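Long-range contact in phycocyanobilin lyase subunit alpha (Nostoc sp. PCC 7120, PDB 5N3U), which is, together with its partner CpcF, a phycobilin lyase, probably required for attaching the phycocyanobilin chromophore to the phycocyanin alpha chain: residues N237-Q251 against Q264-L276. Numbering follows the deposited sequence.
Sequences NSFKLIALKGLLEHQ and QAIRVMNLMDSLL
Gln264 meets Gln251 where the last two helices of this all-alpha, HEAT-like chain start their antiparallel pairing, their axes 9.1 Å apart at closest and 164° between directions. NE2 of Gln251 lies against CB of Gln264 at 3.5 Å, the amide planes turned 65° from each other; OE1 of Gln264 instead accepts a hydrogen bond from NH1 of Arg267. Ala265 next brings CB to CD1 of Leu248, a knob set in the hole formed by Ala265, Val268, Met269 and Met272. With CG anti to the backbone N (chi1 178°), Leu248 turns CD2 toward CG of Met269, 3.8 Å away. CG1 of Val268 rests on CB of Leu248 and O of Leu244, both to one side of it. Leu271 gives CB to CD1 of Leu244, which also packs on Ile230. Met272 and Leu244 run past each other in opposite directions, tightly, CG of the methionine 3.4 Å from CB of the leucine. The bent end of Met272 leaves SD near CD2 of Leu248 and CE over the backbone of Leu241 and Lys245; an alanine here would probably open a gap against Leu244 and Leu248 and strip the hole of one wall. Asp273 forms a salt bridge with Arg193 and a hydrogen bond with Tyr155 of the CpcF subunit, and Lys245 a salt bridge with its Glu187, so both helices face that chain. A type I turn, Asp273 to Leu276, brings Leu275 across Leu244 and Lys240 at about a right angle, CD1 3.5 Å from CD1 of Leu244 and 3.7 Å from CB of Lys240, CD2 against OD1 of Asn237.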
loop_
_atom_site.group_PDB
_atom_site.type_symbol
_atom_site.label_atom_id
_atom_site.label_comp_id
_atom_site.label_asym_id
_atom_site.label_seq_id
_atom_site.Cartn_x
_atom_site.Cartn_y
_atom_site.Cartn_z
ATOM N N ASN A 237 12.997 -0.688 -7.559
ATOM C CA ASN A 237 12.890 -1.319 -8.876
ATOM C C ASN A 237 11.853 -0.797 -9.743
ATOM O O ASN A 237 12.020 -0.743 -10.942
ATOM C CB ASN A 237 12.703 -2.829 -8.688
ATOM C CG ASN A 237 13.939 -3.477 -8.136
ATOM O OD1 ASN A 237 15.017 -2.925 -8.202
ATOM N ND2 ASN A 237 13.785 -4.656 -7.610
ATOM N N SER A 238 10.706 -0.421 -9.166
ATOM C CA SER A 238 9.705 0.190 -9.949
ATOM C C SER A 238 10.161 1.336 -10.811
ATOM O O SER A 238 9.736 1.468 -11.948
ATOM C CB SER A 238 8.549 0.661 -9.056
ATOM O OG SER A 238 7.775 -0.470 -8.733
ATOM N N PHE A 239 10.926 2.236 -10.245
ATOM C CA PHE A 239 11.453 3.356 -11.042
ATOM C C PHE A 239 12.511 2.859 -12.051
ATOM O O PHE A 239 12.588 3.351 -13.170
ATOM C CB PHE A 239 12.110 4.351 -10.138
ATOM C CG PHE A 239 11.138 5.079 -9.304
ATOM C CD1 PHE A 239 10.380 6.106 -9.871
ATOM C CD2 PHE A 239 10.938 4.706 -7.963
ATOM C CE1 PHE A 239 9.404 6.800 -9.067
ATOM C CE2 PHE A 239 9.985 5.375 -7.163
ATOM C CZ PHE A 239 9.204 6.394 -7.731
ATOM N N LYS A 240 13.330 1.920 -11.628
ATOM C CA LYS A 240 14.289 1.339 -12.583
ATOM C C LYS A 240 13.619 0.742 -13.777
ATOM O O LYS A 240 14.046 0.950 -14.926
ATOM C CB LYS A 240 15.190 0.335 -11.918
ATOM C CG LYS A 240 16.032 0.929 -10.825
ATOM C CD LYS A 240 16.973 -0.144 -10.356
ATOM C CE LYS A 240 17.622 0.199 -9.104
ATOM N NZ LYS A 240 18.852 -0.619 -8.895
ATOM N N LEU A 241 12.523 0.009 -13.558
ATOM C CA LEU A 241 11.851 -0.623 -14.663
ATOM C C LEU A 241 11.199 0.333 -15.572
ATOM O O LEU A 241 11.125 0.095 -16.826
ATOM C CB LEU A 241 10.796 -1.654 -14.127
ATOM C CG LEU A 241 11.382 -2.898 -13.489
ATOM C CD1 LEU A 241 10.284 -3.562 -12.671
ATOM C CD2 LEU A 241 11.844 -3.803 -14.655
ATOM N N ILE A 242 10.679 1.418 -15.013
ATOM C CA ILE A 242 10.077 2.439 -15.903
ATOM C C ILE A 242 11.141 3.105 -16.770
ATOM O O ILE A 242 10.902 3.368 -17.919
ATOM C CB ILE A 242 9.360 3.561 -15.093
ATOM C CG1 ILE A 242 8.151 3.015 -14.411
ATOM C CG2 ILE A 242 8.937 4.714 -16.000
ATOM C CD1 ILE A 242 7.138 2.514 -15.402
ATOM N N ALA A 243 12.290 3.372 -16.186
ATOM C CA ALA A 243 13.395 3.964 -16.954
ATOM C C ALA A 243 13.847 3.024 -18.058
ATOM O O ALA A 243 13.870 3.400 -19.239
ATOM C CB ALA A 243 14.499 4.272 -16.005
ATOM N N LEU A 244 14.046 1.749 -17.711
ATOM C CA LEU A 244 14.443 0.732 -18.716
ATOM C C LEU A 244 13.433 0.540 -19.769
ATOM O O LEU A 244 13.729 0.431 -20.943
ATOM C CB LEU A 244 14.893 -0.593 -18.049
ATOM C CG LEU A 244 16.117 -0.449 -17.177
ATOM C CD1 LEU A 244 16.439 -1.643 -16.247
ATOM C CD2 LEU A 244 17.337 -0.178 -18.096
ATOM N N LYS A 245 12.178 0.591 -19.394
ATOM C CA LYS A 245 11.151 0.481 -20.377
ATOM C C LYS A 245 11.247 1.588 -21.414
ATOM O O LYS A 245 10.939 1.368 -22.578
ATOM C CB LYS A 245 9.803 0.679 -19.676
ATOM C CG LYS A 245 8.646 0.737 -20.580
ATOM C CD LYS A 245 7.431 1.093 -19.755
ATOM C CE LYS A 245 6.168 0.751 -20.471
ATOM N NZ LYS A 245 5.814 1.868 -21.349
ATOM N N GLY A 246 11.560 2.796 -20.979
ATOM C CA GLY A 246 11.661 3.916 -21.944
ATOM C C GLY A 246 12.873 3.708 -22.840
ATOM O O GLY A 246 12.855 3.928 -24.032
ATOM N N LEU A 247 13.927 3.212 -22.289
ATOM C CA LEU A 247 15.077 2.875 -23.123
ATOM C C LEU A 247 14.726 1.807 -24.175
ATOM O O LEU A 247 15.060 1.925 -25.362
ATOM C CB LEU A 247 16.222 2.423 -22.253
ATOM C CG LEU A 247 17.229 3.453 -21.866
ATOM C CD1 LEU A 247 16.662 4.515 -20.953
ATOM C CD2 LEU A 247 18.399 2.814 -21.147
ATOM N N LEU A 248 13.966 0.818 -23.757
ATOM C CA LEU A 248 13.575 -0.264 -24.595
ATOM C C LEU A 248 12.709 0.215 -25.697
ATOM O O LEU A 248 12.900 -0.117 -26.864
ATOM C CB LEU A 248 12.829 -1.347 -23.735
ATOM C CG LEU A 248 12.295 -2.551 -24.504
ATOM C CD1 LEU A 248 13.424 -3.135 -25.349
ATOM C CD2 LEU A 248 11.762 -3.598 -23.524
ATOM N N GLU A 249 11.766 1.036 -25.375
ATOM C CA GLU A 249 10.909 1.574 -26.391
ATOM C C GLU A 249 11.628 2.406 -27.468
ATOM O O GLU A 249 11.229 2.377 -28.626
ATOM C CB GLU A 249 9.839 2.414 -25.768
ATOM C CG GLU A 249 8.821 1.614 -24.999
ATOM C CD GLU A 249 7.994 2.534 -24.134
ATOM O OE1 GLU A 249 8.569 3.490 -23.534
ATOM O OE2 GLU A 249 6.769 2.317 -24.049
ATOM N N HIS A 250 12.685 3.099 -27.099
ATOM C CA HIS A 250 13.510 3.838 -28.088
ATOM C C HIS A 250 14.288 2.888 -29.024
ATOM O O HIS A 250 14.418 3.153 -30.189
ATOM C CB HIS A 250 14.491 4.747 -27.317
ATOM C CG HIS A 250 15.349 5.634 -28.180
ATOM N ND1 HIS A 250 16.731 5.650 -28.096
ATOM C CD2 HIS A 250 15.022 6.583 -29.093
ATOM C CE1 HIS A 250 17.216 6.558 -28.928
ATOM N NE2 HIS A 250 16.202 7.130 -29.551
ATOM N N GLN A 251 14.781 1.774 -28.492
ATOM C CA GLN A 251 15.449 0.752 -29.268
ATOM C C GLN A 251 14.537 -0.136 -30.084
ATOM O O GLN A 251 15.042 -1.054 -30.732
ATOM C CB GLN A 251 16.261 -0.175 -28.364
ATOM C CG GLN A 251 17.366 0.479 -27.575
ATOM C CD GLN A 251 18.241 1.343 -28.457
ATOM O OE1 GLN A 251 18.428 2.547 -28.211
ATOM N NE2 GLN A 251 18.713 0.755 -29.541
ATOM N N GLN A 264 20.758 -4.457 -28.635
ATOM C CA GLN A 264 20.575 -3.382 -27.647
ATOM C C GLN A 264 19.238 -3.560 -26.837
ATOM O O GLN A 264 19.212 -3.395 -25.668
ATOM C CB GLN A 264 20.567 -2.025 -28.369
ATOM C CG GLN A 264 21.875 -1.674 -29.089
ATOM C CD GLN A 264 23.017 -1.416 -28.132
ATOM O OE1 GLN A 264 23.029 -1.864 -26.976
ATOM N NE2 GLN A 264 24.001 -0.650 -28.604
ATOM N N ALA A 265 18.159 -3.893 -27.513
ATOM C CA ALA A 265 16.914 -4.210 -26.863
ATOM C C ALA A 265 17.072 -5.400 -25.919
ATOM O O ALA A 265 16.656 -5.349 -24.770
ATOM C CB ALA A 265 15.884 -4.505 -27.898
ATOM N N ILE A 266 17.726 -6.467 -26.380
ATOM C CA ILE A 266 17.962 -7.603 -25.541
ATOM C C ILE A 266 18.740 -7.226 -24.347
ATOM O O ILE A 266 18.457 -7.687 -23.238
ATOM C CB ILE A 266 18.745 -8.728 -26.297
ATOM C CG1 ILE A 266 17.805 -9.374 -27.296
ATOM C CG2 ILE A 266 19.228 -9.819 -25.378
ATOM C CD1 ILE A 266 18.503 -10.059 -28.485
ATOM N N ARG A 267 19.772 -6.439 -24.542
ATOM C CA ARG A 267 20.591 -5.987 -23.418
ATOM C C ARG A 267 19.725 -5.288 -22.317
ATOM O O ARG A 267 19.913 -5.515 -21.121
ATOM C CB ARG A 267 21.592 -4.964 -23.955
ATOM C CG ARG A 267 22.405 -4.188 -22.931
ATOM C CD ARG A 267 22.927 -2.961 -23.687
ATOM N NE ARG A 267 23.661 -2.022 -22.856
ATOM C CZ ARG A 267 24.032 -0.812 -23.286
ATOM N NH1 ARG A 267 23.747 -0.413 -24.527
ATOM N NH2 ARG A 267 24.636 0.017 -22.458
ATOM N N VAL A 268 18.854 -4.424 -22.762
ATOM C CA VAL A 268 17.943 -3.704 -21.841
ATOM C C VAL A 268 16.957 -4.727 -21.152
ATOM O O VAL A 268 16.795 -4.667 -19.961
ATOM C CB VAL A 268 17.174 -2.644 -22.624
ATOM C CG1 VAL A 268 16.049 -2.014 -21.786
ATOM C CG2 VAL A 268 18.142 -1.560 -23.132
ATOM N N MET A 269 16.391 -5.668 -21.920
ATOM C CA MET A 269 15.459 -6.678 -21.365
ATOM C C MET A 269 16.110 -7.536 -20.346
ATOM O O MET A 269 15.513 -7.846 -19.327
ATOM C CB MET A 269 14.816 -7.498 -22.455
ATOM C CG MET A 269 13.823 -6.722 -23.195
ATOM S SD MET A 269 12.710 -7.432 -24.396
ATOM C CE MET A 269 13.867 -7.740 -25.748
ATOM N N ASN A 270 17.374 -7.875 -20.562
ATOM C CA ASN A 270 18.104 -8.672 -19.626
ATOM C C ASN A 270 18.306 -7.948 -18.325
ATOM O O ASN A 270 18.335 -8.554 -17.214
ATOM C CB ASN A 270 19.484 -9.105 -20.192
ATOM C CG ASN A 270 19.369 -10.120 -21.371
ATOM O OD1 ASN A 270 18.400 -10.826 -21.510
ATOM N ND2 ASN A 270 20.401 -10.196 -22.196
ATOM N N LEU A 271 18.502 -6.629 -18.415
ATOM C CA LEU A 271 18.622 -5.863 -17.173
ATOM C C LEU A 271 17.207 -5.819 -16.451
ATOM O O LEU A 271 17.144 -5.919 -15.257
ATOM C CB LEU A 271 19.097 -4.456 -17.453
ATOM C CG LEU A 271 20.530 -4.379 -17.971
ATOM C CD1 LEU A 271 20.780 -2.994 -18.573
ATOM C CD2 LEU A 271 21.494 -4.717 -16.849
ATOM N N MET A 272 16.178 -5.680 -17.230
ATOM C CA MET A 272 14.819 -5.561 -16.658
ATOM C C MET A 272 14.487 -6.856 -15.925
ATOM O O MET A 272 14.128 -6.840 -14.733
ATOM C CB MET A 272 13.792 -5.272 -17.745
ATOM C CG MET A 272 13.928 -3.877 -18.376
ATOM S SD MET A 272 12.856 -3.538 -19.713
ATOM C CE MET A 272 11.330 -3.308 -18.806
ATOM N N ASP A 273 14.790 -7.986 -16.599
ATOM C CA ASP A 273 14.638 -9.341 -15.999
ATOM C C ASP A 273 15.282 -9.440 -14.643
ATOM O O ASP A 273 14.713 -10.092 -13.747
ATOM C CB ASP A 273 15.115 -10.494 -16.904
ATOM C CG ASP A 273 14.248 -10.685 -18.154
ATOM O OD1 ASP A 273 13.342 -9.886 -18.535
ATOM O OD2 ASP A 273 14.424 -11.738 -18.821
ATOM N N SER A 274 16.444 -8.824 -14.433
ATOM C CA SER A 274 17.121 -8.972 -13.169
ATOM C C SER A 274 16.531 -8.121 -12.032
ATOM O O SER A 274 16.942 -8.251 -10.942
ATOM C CB SER A 274 18.611 -8.602 -13.332
ATOM O OG SER A 274 18.802 -7.217 -13.632
ATOM N N LEU A 275 15.616 -7.216 -12.306
ATOM C CA LEU A 275 15.033 -6.324 -11.284
ATOM C C LEU A 275 13.626 -6.801 -10.860
ATOM O O LEU A 275 12.808 -6.021 -10.334
ATOM C CB LEU A 275 14.929 -4.965 -11.918
ATOM C CG LEU A 275 16.265 -4.378 -12.328
ATOM C CD1 LEU A 275 16.105 -3.070 -13.056
ATOM C CD2 LEU A 275 17.105 -4.184 -11.080
ATOM N N LEU A 276 13.334 -8.058 -11.140
ATOM C CA LEU A 276 12.057 -8.706 -10.719
ATOM C C LEU A 276 12.373 -9.718 -9.534
ATOM O O LEU A 276 12.019 -9.384 -8.359
ATOM C CB LEU A 276 11.372 -9.408 -11.891
ATOM C CG LEU A 276 11.373 -8.821 -13.305
ATOM C CD1 LEU A 276 10.981 -9.871 -14.347
ATOM C CD2 LEU A 276 10.380 -7.719 -13.397
#